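Local coordinates for protein YeaZ (Pseudomonas aeruginosa PAO579, PDB 4Y0W) that takes part in making the threonylcarbamoyl adenosine modification, known for tRNA, and has the actin-like ATPase fold of its family, at residues Ala19-Leu24 against Pro192-Leu197; Ile66-Gly71 against Gln215-Tyr220; Trp131-Leu136 against Val157-Ala162. All coordinates share one frame; numbering follows the deposited sequence.

Contact 1 of 3, residues Ala19-Leu24 against Pro192-Leu197. With NA (sodium ion), chain G.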
ATOM      1  N   ALA A  19      38.299   6.317 -28.579  1.00 73.08           N
ATOM      2  CA  ALA A  19      38.533   7.458 -29.463  1.00 68.57           C
ATOM      3  C   ALA A  19      37.692   7.395 -30.727  1.00 63.62           C
ATOM      4  O   ALA A  19      37.499   6.343 -31.315  1.00 69.07           O
ATOM      5  CB  ALA A  19      40.001   7.541 -29.838  1.00 78.42           C
ATOM      6  N   CYS A  20      37.208   8.544 -31.148  1.00 61.32           N
ATOM      7  CA  CYS A  20      36.544   8.654 -32.414  1.00 51.01           C
ATOM      8  C   CYS A  20      37.402   9.572 -33.235  1.00 54.55           C
ATOM      9  O   CYS A  20      37.787  10.649 -32.770  1.00 60.24           O
ATOM     10  CB  CYS A  20      35.153   9.223 -32.216  1.00 61.42           C
ATOM     11  SG  CYS A  20      34.155   9.329 -33.711  1.00 67.52           S
ATOM     12  N   SER A  21      37.762   9.140 -34.436  1.00 48.05           N
ATOM     13  CA  SER A  21      38.554   9.997 -35.297  1.00 53.11           C
ATOM     14  C   SER A  21      38.124   9.828 -36.741  1.00 56.29           C
ATOM     15  O   SER A  21      37.616   8.770 -37.154  1.00 48.80           O
ATOM     16  CB  SER A  21      40.071   9.747 -35.129  1.00 54.96           C
ATOM     17  OG  SER A  21      40.429   8.388 -35.366  1.00 54.41           O
ATOM     18  N   VAL A  22      38.350  10.895 -37.494  1.00 48.15           N
ATOM     19  CA  VAL A  22      37.934  10.974 -38.861  1.00 49.62           C
ATOM     20  C   VAL A  22      39.067  11.665 -39.611  1.00 54.22           C
ATOM     21  O   VAL A  22      39.698  12.544 -39.057  1.00 60.76           O
ATOM     22  CB  VAL A  22      36.603  11.748 -38.971  1.00 59.10           C
ATOM     23  CG1 VAL A  22      36.307  12.090 -40.413  1.00 75.94           C
ATOM     24  CG2 VAL A  22      35.441  10.920 -38.414  1.00 54.87           C
ATOM     25  N   ALA A  23      39.336  11.268 -40.858  1.00 50.18           N
ATOM     26  CA  ALA A  23      40.398  11.892 -41.634  1.00 50.72           C
ATOM     27  C   ALA A  23      40.083  11.947 -43.109  1.00 53.09           C
ATOM     28  O   ALA A  23      39.311  11.123 -43.619  1.00 57.76           O
ATOM     29  CB  ALA A  23      41.696  11.152 -41.443  1.00 55.83           C
ATOM     30  N   LEU A  24      40.765  12.874 -43.787  1.00 48.47           N
ATOM     31  CA  LEU A  24      40.542  13.140 -45.194  1.00 48.23           C
ATOM     32  C   LEU A  24      41.814  13.405 -46.001  1.00 49.37           C
ATOM     33  O   LEU A  24      42.601  14.292 -45.661  1.00 50.37           O
ATOM     34  CB  LEU A  24      39.638  14.355 -45.320  1.00 56.79           C
ATOM     35  CG  LEU A  24      39.083  14.622 -46.712  1.00 68.73           C
ATOM     36  CD1 LEU A  24      38.004  13.602 -47.072  1.00 65.82           C
ATOM     37  CD2 LEU A  24      38.519  16.021 -46.738  1.00 67.69           C
ATOM     38  N   PRO A 192      44.124   3.518 -32.032  1.00 49.81           N
ATOM     39  CA  PRO A 192      44.074   3.799 -33.457  1.00 55.82           C
ATOM     40  C   PRO A 192      43.719   5.249 -33.705  1.00 50.30           C
ATOM     41  O   PRO A 192      42.985   5.825 -32.933  1.00 60.51           O
ATOM     42  CB  PRO A 192      42.945   2.892 -33.963  1.00 54.45           C
ATOM     43  CG  PRO A 192      42.843   1.808 -32.965  1.00 53.70           C
ATOM     44  CD  PRO A 192      43.209   2.433 -31.658  1.00 52.44           C
ATOM     45  N   HIS A 193      44.239   5.804 -34.787  1.00 51.62           N
ATOM     46  CA  HIS A 193      44.010   7.189 -35.195  1.00 56.95           C
ATOM     47  C   HIS A 193      43.729   7.213 -36.721  1.00 57.37           C
ATOM     48  O   HIS A 193      44.442   6.589 -37.521  1.00 55.50           O
ATOM     49  CB  HIS A 193      45.266   7.992 -34.847  1.00 65.32           C
ATOM     50  CG  HIS A 193      45.092   9.476 -34.863  1.00 64.90           C
ATOM     51  ND1 HIS A 193      44.702  10.172 -35.984  1.00 63.34           N
ATOM     52  CD2 HIS A 193      45.338  10.405 -33.913  1.00 63.76           C
ATOM     53  CE1 HIS A 193      44.662  11.460 -35.708  1.00 62.16           C
ATOM     54  NE2 HIS A 193      45.038  11.627 -34.455  1.00 61.59           N
ATOM     55  N   ALA A 194      42.686   7.933 -37.112  1.00 58.43           N
ATOM     56  CA  ALA A 194      42.196   7.920 -38.485  1.00 55.96           C
ATOM     57  C   ALA A 194      43.251   8.408 -39.492  1.00 57.48           C
ATOM     58  O   ALA A 194      43.295   7.944 -40.647  1.00 56.56           O
ATOM     59  CB  ALA A 194      40.923   8.750 -38.579  1.00 63.22           C
ATOM     60  N   GLU A 195      44.092   9.342 -39.060  1.00 53.53           N
ATOM     61  CA  GLU A 195      45.229   9.801 -39.879  1.00 59.44           C
ATOM     62  C   GLU A 195      46.132   8.668 -40.346  1.00 54.10           C
ATOM     63  O   GLU A 195      46.654   8.690 -41.465  1.00 53.83           O
ATOM     64  CB  GLU A 195      46.089  10.814 -39.134  1.00 59.67           C
ATOM     65  CG  GLU A 195      47.045  11.523 -40.083  1.00 67.07           C
ATOM     66  CD  GLU A 195      47.969  12.514 -39.413  1.00 89.18           C
ATOM     67  OE1 GLU A 195      47.641  13.049 -38.323  1.00102.98           O
ATOM     68  OE2 GLU A 195      49.035  12.762 -40.012  1.00 88.61           O
ATOM     69  N   ASP A 196      46.339   7.687 -39.481  1.00 52.82           N
ATOM     70  CA  ASP A 196      47.212   6.563 -39.833  1.00 56.05           C
ATOM     71  C   ASP A 196      46.448   5.517 -40.622  1.00 54.13           C
ATOM     72  O   ASP A 196      47.013   4.842 -41.511  1.00 51.79           O
ATOM     73  CB  ASP A 196      47.868   5.996 -38.594  1.00 58.20           C
ATOM     74  CG  ASP A 196      48.621   7.046 -37.827  1.00 51.32           C
ATOM     75  OD1 ASP A 196      49.718   7.477 -38.264  1.00 53.11           O
ATOM     76  OD2 ASP A 196      48.090   7.455 -36.792  1.00 59.65           O
ATOM     77  N   LEU A 197      45.154   5.421 -40.319  1.00 46.44           N
ATOM     78  CA  LEU A 197      44.197   4.714 -41.192  1.00 52.20           C
ATOM     79  C   LEU A 197      44.205   5.288 -42.614  1.00 41.76           C
ATOM     80  O   LEU A 197      44.258   4.569 -43.596  1.00 46.15           O
ATOM     81  CB  LEU A 197      42.795   4.808 -40.603  1.00 55.90           C
ATOM     82  CG  LEU A 197      41.652   4.342 -41.493  1.00 53.98           C
ATOM     83  CD1 LEU A 197      41.850   2.897 -41.931  1.00 47.92           C
ATOM     84  CD2 LEU A 197      40.336   4.522 -40.743  1.00 55.76           C
TER
HETATM   85 NA    NA G 302      39.098   4.388 -32.313  1.00 78.67          NA
HETATM   86  O   HOH W   1      40.126   6.700 -33.382  1.00 57.24           O
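The hydroxyl of S21 is gripped from two directions. A194 N donates to S21 OG at 2.9 Å, through a bent N-H...O angle of 135°, and a water lies 2.6 Å from the same OG. The same water donates to P192 O, at 3.0 Å. It is also a ligand of the sodium ion. A19 O coordinates this ion at 2.7 Å, and D14 and T17 complete the protein part of the site. Ion, water, serine and the residues leading into the helix therefore form one chain of polar links. S21 CB already points to the helix; the chi1 of 57° sets OG beside A194 N.

Beside this polar link the packing is close. A194 CB rests on the strand backbone, 3.5 Å from V22 N, and makes an apolar contact with A23 CB at 3.8 Å. With alanine at both places, the first turn of helix 194-205 lies close against strand 19-26.

H193, whose ring stacks with Y34, is the N-cap: E195 N donates to H193 ND1 at 3.2 Å, nearly in the ring plane, while H193 O takes both D196 N and L197 N. C20, V22 and L24 turn to the other side of the strand, where helix 41-56 packs. A mixed sheet of strand order 3-2-1-4-5, with helices 41-56 and 194-205 on its two faces, is characteristic of the actin-like ATPase fold.

Contact 2 of 3, residues Ile66-Gly71 against Gln215-Tyr220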
ATOM      1  N   ILE A  66      36.063   5.018 -48.998  1.00 44.69           N
ATOM      2  CA  ILE A  66      35.946   5.226 -47.564  1.00 50.54           C
ATOM      3  C   ILE A  66      36.639   4.088 -46.818  1.00 54.95           C
ATOM      4  O   ILE A  66      36.341   2.915 -47.015  1.00 49.90           O
ATOM      5  CB  ILE A  66      34.478   5.325 -47.109  1.00 56.52           C
ATOM      6  CG1 ILE A  66      33.755   6.449 -47.874  1.00 59.23           C
ATOM      7  CG2 ILE A  66      34.417   5.588 -45.602  1.00 53.92           C
ATOM      8  CD1 ILE A  66      32.259   6.498 -47.677  1.00 52.35           C
ATOM      9  N   ALA A  67      37.565   4.452 -45.954  1.00 51.09           N
ATOM     10  CA  ALA A  67      38.277   3.478 -45.160  1.00 48.02           C
ATOM     11  C   ALA A  67      37.669   3.449 -43.779  1.00 44.17           C
ATOM     12  O   ALA A  67      37.124   4.426 -43.325  1.00 57.56           O
ATOM     13  CB  ALA A  67      39.734   3.841 -45.088  1.00 53.15           C
ATOM     14  N   PHE A  68      37.713   2.290 -43.147  1.00 55.77           N
ATOM     15  CA  PHE A  68      37.335   2.161 -41.761  1.00 47.31           C
ATOM     16  C   PHE A  68      38.233   1.115 -41.080  1.00 48.24           C
ATOM     17  O   PHE A  68      38.759   0.209 -41.727  1.00 49.93           O
ATOM     18  CB  PHE A  68      35.857   1.827 -41.653  1.00 50.37           C
ATOM     19  CG  PHE A  68      35.504   0.433 -42.093  1.00 47.48           C
ATOM     20  CD1 PHE A  68      35.477   0.096 -43.413  1.00 53.76           C
ATOM     21  CD2 PHE A  68      35.195  -0.533 -41.156  1.00 54.58           C
ATOM     22  CE1 PHE A  68      35.172  -1.193 -43.804  1.00 67.35           C
ATOM     23  CE2 PHE A  68      34.875  -1.817 -41.535  1.00 56.44           C
ATOM     24  CZ  PHE A  68      34.861  -2.148 -42.863  1.00 57.27           C
ATOM     25  N   GLY A  69      38.434   1.286 -39.783  1.00 49.90           N
ATOM     26  CA  GLY A  69      39.026   0.255 -38.943  1.00 53.50           C
ATOM     27  C   GLY A  69      38.000  -0.836 -38.752  1.00 52.66           C
ATOM     28  O   GLY A  69      36.897  -0.591 -38.268  1.00 55.85           O
ATOM     29  N   ARG A  70      38.352  -2.048 -39.140  1.00 47.75           N
ATOM     30  CA  ARG A  70      37.430  -3.165 -39.017  1.00 54.11           C
ATOM     31  C   ARG A  70      37.632  -3.951 -37.727  1.00 58.21           C
ATOM     32  O   ARG A  70      37.209  -5.097 -37.619  1.00 65.64           O
ATOM     33  CB  ARG A  70      37.491  -4.065 -40.240  1.00 52.85           C
ATOM     34  CG  ARG A  70      38.870  -4.548 -40.626  1.00 64.53           C
ATOM     35  CD  ARG A  70      39.193  -5.832 -39.939  1.00 61.17           C
ATOM     36  NE  ARG A  70      40.289  -6.515 -40.592  1.00 73.51           N
ATOM     37  CZ  ARG A  70      41.245  -7.176 -39.946  1.00 67.26           C
ATOM     38  NH1 ARG A  70      41.268  -7.208 -38.624  1.00 62.79           N
ATOM     39  NH2 ARG A  70      42.202  -7.785 -40.631  1.00 62.03           N
ATOM     40  N   GLY A  71      38.228  -3.306 -36.728  1.00 55.41           N
ATOM     41  CA  GLY A  71      38.603  -3.990 -35.501  1.00 60.61           C
ATOM     42  C   GLY A  71      39.922  -4.704 -35.680  1.00 58.06           C
ATOM     43  O   GLY A  71      40.518  -4.646 -36.773  1.00 53.30           O
ATOM     44  N   GLN A 215      28.825  -6.052 -51.491  1.00 60.31           N
ATOM     45  CA  GLN A 215      29.636  -7.249 -51.504  1.00 56.76           C
ATOM     46  C   GLN A 215      29.883  -7.623 -50.068  1.00 52.28           C
ATOM     47  O   GLN A 215      29.779  -6.781 -49.181  1.00 54.77           O
ATOM     48  CB  GLN A 215      30.942  -6.951 -52.262  1.00 56.15           C
ATOM     49  CG  GLN A 215      31.908  -8.106 -52.433  1.00 60.84           C
ATOM     50  CD  GLN A 215      33.116  -7.741 -53.301  1.00 60.81           C
ATOM     51  OE1 GLN A 215      32.964  -7.201 -54.395  1.00 66.74           O
ATOM     52  NE2 GLN A 215      34.325  -8.040 -52.816  1.00 60.38           N
ATOM     53  N   ALA A 216      30.226  -8.886 -49.840  1.00 60.70           N
ATOM     54  CA  ALA A 216      30.557  -9.334 -48.490  1.00 56.82           C
ATOM     55  C   ALA A 216      31.824  -8.644 -48.026  1.00 57.82           C
ATOM     56  O   ALA A 216      32.850  -8.611 -48.717  1.00 52.73           O
ATOM     57  CB  ALA A 216      30.713 -10.844 -48.425  1.00 59.25           C
ATOM     58  N   LEU A 217      31.740  -8.112 -46.829  1.00 54.67           N
ATOM     59  CA  LEU A 217      32.801  -7.299 -46.290  1.00 59.71           C
ATOM     60  C   LEU A 217      33.828  -8.155 -45.549  1.00 50.41           C
ATOM     61  O   LEU A 217      33.455  -8.970 -44.694  1.00 49.34           O
ATOM     62  CB  LEU A 217      32.184  -6.252 -45.352  1.00 57.82           C
ATOM     63  CG  LEU A 217      32.566  -4.810 -45.646  1.00 63.57           C
ATOM     64  CD1 LEU A 217      32.273  -4.412 -47.085  1.00 71.36           C
ATOM     65  CD2 LEU A 217      31.804  -3.928 -44.676  1.00 62.82           C
ATOM     66  N   PRO A 218      35.131  -7.955 -45.844  1.00 57.34           N
ATOM     67  CA  PRO A 218      36.211  -8.745 -45.219  1.00 58.94           C
ATOM     68  C   PRO A 218      36.451  -8.358 -43.772  1.00 58.71           C
ATOM     69  O   PRO A 218      37.531  -7.928 -43.400  1.00 69.64           O
ATOM     70  CB  PRO A 218      37.428  -8.442 -46.096  1.00 61.75           C
ATOM     71  CG  PRO A 218      37.149  -7.099 -46.661  1.00 73.07           C
ATOM     72  CD  PRO A 218      35.660  -7.038 -46.868  1.00 64.19           C
ATOM     73  N   VAL A 219      35.410  -8.544 -42.979  1.00 61.94           N
ATOM     74  CA  VAL A 219      35.380  -8.165 -41.585  1.00 67.61           C
ATOM     75  C   VAL A 219      34.740  -9.342 -40.898  1.00 76.04           C
ATOM     76  O   VAL A 219      33.599  -9.693 -41.200  1.00 69.66           O
ATOM     77  CB  VAL A 219      34.416  -6.995 -41.328  1.00 67.45           C
ATOM     78  CG1 VAL A 219      34.552  -6.511 -39.896  1.00 73.64           C
ATOM     79  CG2 VAL A 219      34.629  -5.876 -42.327  1.00 83.72           C
ATOM     80  N   TYR A 220      35.435  -9.969 -39.973  1.00 74.14           N
ATOM     81  CA  TYR A 220      34.842 -11.131 -39.350  1.00 72.85           C
ATOM     82  C   TYR A 220      34.692 -10.890 -37.847  1.00 86.35           C
ATOM     83  O   TYR A 220      35.680 -10.767 -37.119  1.00 91.50           O
ATOM     84  CB  TYR A 220      35.665 -12.354 -39.706  1.00 74.42           C
ATOM     85  CG  TYR A 220      36.076 -12.388 -41.185  1.00 73.73           C
ATOM     86  CD1 TYR A 220      35.116 -12.510 -42.212  1.00 73.30           C
ATOM     87  CD2 TYR A 220      37.423 -12.320 -41.550  1.00 61.23           C
ATOM     88  CE1 TYR A 220      35.504 -12.554 -43.549  1.00 75.50           C
ATOM     89  CE2 TYR A 220      37.825 -12.374 -42.878  1.00 64.12           C
ATOM     90  CZ  TYR A 220      36.879 -12.485 -43.885  1.00 83.73           C
ATOM     91  OH  TYR A 220      37.312 -12.533 -45.214  1.00 54.97           O
TER
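L217 is the first residue of 215-220 to touch 66-71, at F68. Its CD2 lies 4.0 Å from F68 CZ, the two side chains coming from opposite directions. Just before it, A216 packs on Q43 of a second subunit, another copy of this protein, so this part of the tail lies close to a subunit boundary.

P218 follows as the centre of an inverse gamma turn, closed by V219 N donating to L217 O at 2.6 Å. The turn brings the side chains of L217 and V219 to the same ring. P218 itself contributes at the margin: its carbonyl O lies oblique to the R70 guanidinium, 4.2 Å from R70 NE, too far for a bond.

V219 does the joining. Its CG2 meets the edge of the F68 ring near its plane, 3.8 Å from F68 CZ, and also comes near R70 CB. CG1, anti to the backbone N (chi1 -173°), lies against R70 alone, at 3.8 Å from R70 CB and the same distance from R70 O. I82 of helix 77-92 touches both V219 and F68, so the C-terminal segment packs beside this helix on strand 65-69, in the first sheet of the actin-like fold.

R70 bends at chi2 (90°); its NH1 points back to G71 O in a weak bond and makes a long, weak ion pair with E147. Thus the arginine offers V219 its CB while its polar head is only weakly held. The chemistry across the two segments is dispersion between methyls, a ring edge and an aliphatic carbon, which is consistent with the C-terminal tail resting here through modest apolar contact rather than directional bonds.

Contact 3 of 3, residues Trp131-Leu136 against Val157-Ala162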
ATOM      1  N   TRP A 131      46.532  -9.942 -31.667  1.00 47.98           N
ATOM      2  CA  TRP A 131      47.970  -9.896 -31.897  1.00 40.37           C
ATOM      3  C   TRP A 131      48.294  -9.793 -33.376  1.00 40.13           C
ATOM      4  O   TRP A 131      47.788 -10.534 -34.181  1.00 49.68           O
ATOM      5  CB  TRP A 131      48.650 -11.114 -31.272  1.00 41.43           C
ATOM      6  CG  TRP A 131      50.175 -11.176 -31.401  1.00 45.31           C
ATOM      7  CD1 TRP A 131      50.881 -11.934 -32.285  1.00 43.06           C
ATOM      8  CD2 TRP A 131      51.151 -10.464 -30.628  1.00 39.81           C
ATOM      9  NE1 TRP A 131      52.228 -11.761 -32.096  1.00 42.92           N
ATOM     10  CE2 TRP A 131      52.423 -10.862 -31.092  1.00 48.22           C
ATOM     11  CE3 TRP A 131      51.080  -9.572 -29.563  1.00 37.80           C
ATOM     12  CZ2 TRP A 131      53.599 -10.400 -30.531  1.00 50.99           C
ATOM     13  CZ3 TRP A 131      52.246  -9.093 -29.022  1.00 43.62           C
ATOM     14  CH2 TRP A 131      53.494  -9.507 -29.501  1.00 53.19           C
ATOM     15  N   GLY A 132      49.149  -8.841 -33.730  1.00 38.85           N
ATOM     16  CA  GLY A 132      49.598  -8.733 -35.091  1.00 43.47           C
ATOM     17  C   GLY A 132      50.910  -7.992 -35.153  1.00 47.94           C
ATOM     18  O   GLY A 132      51.059  -6.945 -34.508  1.00 45.01           O
ATOM     19  N   CYS A 133      51.864  -8.538 -35.922  1.00 41.98           N
ATOM     20  CA  CYS A 133      53.184  -7.912 -36.069  1.00 41.21           C
ATOM     21  C   CYS A 133      53.378  -7.284 -37.422  1.00 41.49           C
ATOM     22  O   CYS A 133      52.961  -7.823 -38.433  1.00 43.62           O
ATOM     23  CB  CYS A 133      54.309  -8.895 -35.777  1.00 44.02           C
ATOM     24  SG  CYS A 133      54.349  -9.366 -34.042  1.00 47.29           S
ATOM     25  N   TYR A 134      54.036  -6.130 -37.422  1.00 41.77           N
ATOM     26  CA  TYR A 134      54.064  -5.264 -38.575  1.00 43.82           C
ATOM     27  C   TYR A 134      55.459  -4.749 -38.790  1.00 43.96           C
ATOM     28  O   TYR A 134      56.166  -4.416 -37.833  1.00 44.39           O
ATOM     29  CB  TYR A 134      53.070  -4.079 -38.380  1.00 41.22           C
ATOM     30  CG  TYR A 134      51.659  -4.508 -38.655  1.00 38.47           C
ATOM     31  CD1 TYR A 134      50.896  -5.109 -37.669  1.00 39.25           C
ATOM     32  CD2 TYR A 134      51.103  -4.360 -39.923  1.00 45.46           C
ATOM     33  CE1 TYR A 134      49.616  -5.547 -37.926  1.00 43.52           C
ATOM     34  CE2 TYR A 134      49.820  -4.786 -40.194  1.00 39.82           C
ATOM     35  CZ  TYR A 134      49.079  -5.378 -39.186  1.00 46.90           C
ATOM     36  OH  TYR A 134      47.806  -5.831 -39.443  1.00 51.41           O
ATOM     37  N   GLN A 135      55.841  -4.671 -40.058  1.00 46.15           N
ATOM     38  CA  GLN A 135      57.156  -4.195 -40.424  1.00 55.51           C
ATOM     39  C   GLN A 135      57.042  -3.247 -41.582  1.00 53.47           C
ATOM     40  O   GLN A 135      56.281  -3.492 -42.515  1.00 60.27           O
ATOM     41  CB  GLN A 135      58.017  -5.368 -40.801  1.00 55.17           C
ATOM     42  CG  GLN A 135      59.338  -4.984 -41.412  1.00 68.20           C
ATOM     43  CD  GLN A 135      60.271  -6.173 -41.511  1.00 88.12           C
ATOM     44  OE1 GLN A 135      59.920  -7.306 -41.116  1.00 74.75           O
ATOM     45  NE2 GLN A 135      61.465  -5.931 -42.045  1.00 87.84           N
ATOM     46  N   LEU A 136      57.797  -2.159 -41.511  1.00 57.15           N
ATOM     47  CA  LEU A 136      57.782  -1.125 -42.541  1.00 63.48           C
ATOM     48  C   LEU A 136      58.233  -1.601 -43.926  1.00 62.25           C
ATOM     49  O   LEU A 136      59.255  -2.271 -44.069  1.00 68.95           O
ATOM     50  CB  LEU A 136      58.678   0.036 -42.127  1.00 60.35           C
ATOM     51  CG  LEU A 136      58.474   1.266 -43.021  1.00 78.36           C
ATOM     52  CD1 LEU A 136      57.116   1.909 -42.781  1.00 77.31           C
ATOM     53  CD2 LEU A 136      59.569   2.294 -42.786  1.00 82.27           C
ATOM     54  N   VAL A 157      56.850 -13.004 -32.138  1.00 44.91           N
ATOM     55  CA  VAL A 157      57.306 -12.050 -33.132  1.00 50.80           C
ATOM     56  C   VAL A 157      58.049 -12.792 -34.257  1.00 48.30           C
ATOM     57  O   VAL A 157      58.689 -13.791 -34.005  1.00 54.59           O
ATOM     58  CB  VAL A 157      58.176 -10.945 -32.492  1.00 53.41           C
ATOM     59  CG1 VAL A 157      57.341 -10.137 -31.509  1.00 53.00           C
ATOM     60  CG2 VAL A 157      59.381 -11.509 -31.751  1.00 48.40           C
ATOM     61  N   PRO A 158      57.948 -12.308 -35.506  1.00 51.58           N
ATOM     62  CA  PRO A 158      58.632 -12.940 -36.634  1.00 49.26           C
ATOM     63  C   PRO A 158      60.102 -12.487 -36.872  1.00 50.63           C
ATOM     64  O   PRO A 158      60.776 -13.009 -37.749  1.00 54.64           O
ATOM     65  CB  PRO A 158      57.773 -12.505 -37.818  1.00 45.86           C
ATOM     66  CG  PRO A 158      57.345 -11.122 -37.443  1.00 49.78           C
ATOM     67  CD  PRO A 158      57.194 -11.107 -35.940  1.00 46.66           C
ATOM     68  N   TRP A 159      60.563 -11.503 -36.125  1.00 49.06           N
ATOM     69  CA  TRP A 159      61.952 -11.086 -36.174  1.00 54.03           C
ATOM     70  C   TRP A 159      62.615 -11.616 -34.909  1.00 58.65           C
ATOM     71  O   TRP A 159      61.948 -12.194 -34.041  1.00 60.28           O
ATOM     72  CB  TRP A 159      62.059  -9.564 -36.257  1.00 53.37           C
ATOM     73  CG  TRP A 159      61.111  -8.882 -35.358  1.00 49.54           C
ATOM     74  CD1 TRP A 159      61.199  -8.783 -34.001  1.00 59.74           C
ATOM     75  CD2 TRP A 159      59.898  -8.236 -35.736  1.00 52.48           C
ATOM     76  NE1 TRP A 159      60.106  -8.106 -33.504  1.00 63.27           N
ATOM     77  CE2 TRP A 159      59.292  -7.757 -34.551  1.00 60.06           C
ATOM     78  CE3 TRP A 159      59.256  -8.019 -36.956  1.00 56.80           C
ATOM     79  CZ2 TRP A 159      58.081  -7.064 -34.555  1.00 55.53           C
ATOM     80  CZ3 TRP A 159      58.051  -7.318 -36.957  1.00 61.69           C
ATOM     81  CH2 TRP A 159      57.478  -6.855 -35.764  1.00 59.32           C
ATOM     82  N   ASP A 160      63.928 -11.448 -34.820  1.00 56.88           N
ATOM     83  CA  ASP A 160      64.679 -11.894 -33.655  1.00 60.60           C
ATOM     84  C   ASP A 160      64.321 -10.986 -32.494  1.00 53.49           C
ATOM     85  O   ASP A 160      64.538  -9.789 -32.543  1.00 55.75           O
ATOM     86  CB  ASP A 160      66.196 -11.871 -33.916  1.00 69.92           C
ATOM     87  CG  ASP A 160      66.988 -12.550 -32.810  1.00 76.65           C
ATOM     88  OD1 ASP A 160      67.193 -11.914 -31.747  1.00 66.96           O
ATOM     89  OD2 ASP A 160      67.385 -13.721 -33.004  1.00 68.71           O
ATOM     90  N   ALA A 161      63.792 -11.579 -31.440  1.00 48.90           N
ATOM     91  CA  ALA A 161      63.243 -10.822 -30.337  1.00 52.79           C
ATOM     92  C   ALA A 161      64.276  -9.929 -29.652  1.00 56.01           C
ATOM     93  O   ALA A 161      63.931  -8.880 -29.138  1.00 74.18           O
ATOM     94  CB  ALA A 161      62.597 -11.767 -29.334  1.00 47.39           C
ATOM     95  N   ALA A 162      65.535 -10.341 -29.629  1.00 71.96           N
ATOM     96  CA  ALA A 162      66.573  -9.585 -28.910  1.00 71.77           C
ATOM     97  C   ALA A 162      67.392  -8.652 -29.822  1.00 76.66           C
ATOM     98  O   ALA A 162      67.535  -7.465 -29.531  1.00 81.63           O
ATOM     99  CB  ALA A 162      67.487 -10.549 -28.187  1.00 71.12           C
TER
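This is a partly buried, mainly apolar contact in the second of the two mixed five-stranded sheets of the actin-like fold, where the loop between strands 140-150 and 167-169 folds back over strand 129-137. Alternate strand residues W131, C133 and Q135 meet the loop. C133 is central: its CB lies 3.6 Å from P158 CD and 3.8 Å from W159 CH2, and its SG is 4.0 Å from V157 CG1. The sulfur also makes an oblique sulfur-aromatic contact with W159, 5.0 Å from the centroid of the six-membered ring and 39° off the normal.

With CG between the backbone N and the carbonyl carbon (chi1 42°), the W159 indole turns back along its own segment and has V157 CB and P158 CD over one face. W166 meets it with the ring planes at about 50°, and R117 of strand 117-123 also touches it. At the other end of the contact W131 presents a ring edge to V157, CZ2 to CG1, and its NE1 donates to A156 O, tying the strand to the loop just before V157. Q135 OE1 approaches the edge of the W159 ring, whereas W159 CH2 reaches the strand backbone obliquely, 3.5 Å from Y134 O.

Contacts 1 and 2 share the first mixed sheet, whose strand order is 29-36, 19-26, 10-14, 65-69, 96-99; contact 3 belongs to the second. The centres of contacts 1 and 2 are 15 Å apart, and they touch: L197, in the helix of contact 1, packs on A67, F68 and G69. Contact 3 lies 24 Å from each, centre to centre, without touching either. Along the chain, contacts 1 and 2 interleave (19-24, 66-71, 192-197, 215-220), and both segments of contact 3 fall between 66-71 and 192-197. The chain thus leaves the first sheet, builds the second, and returns, so its last part covers the sheet where it began.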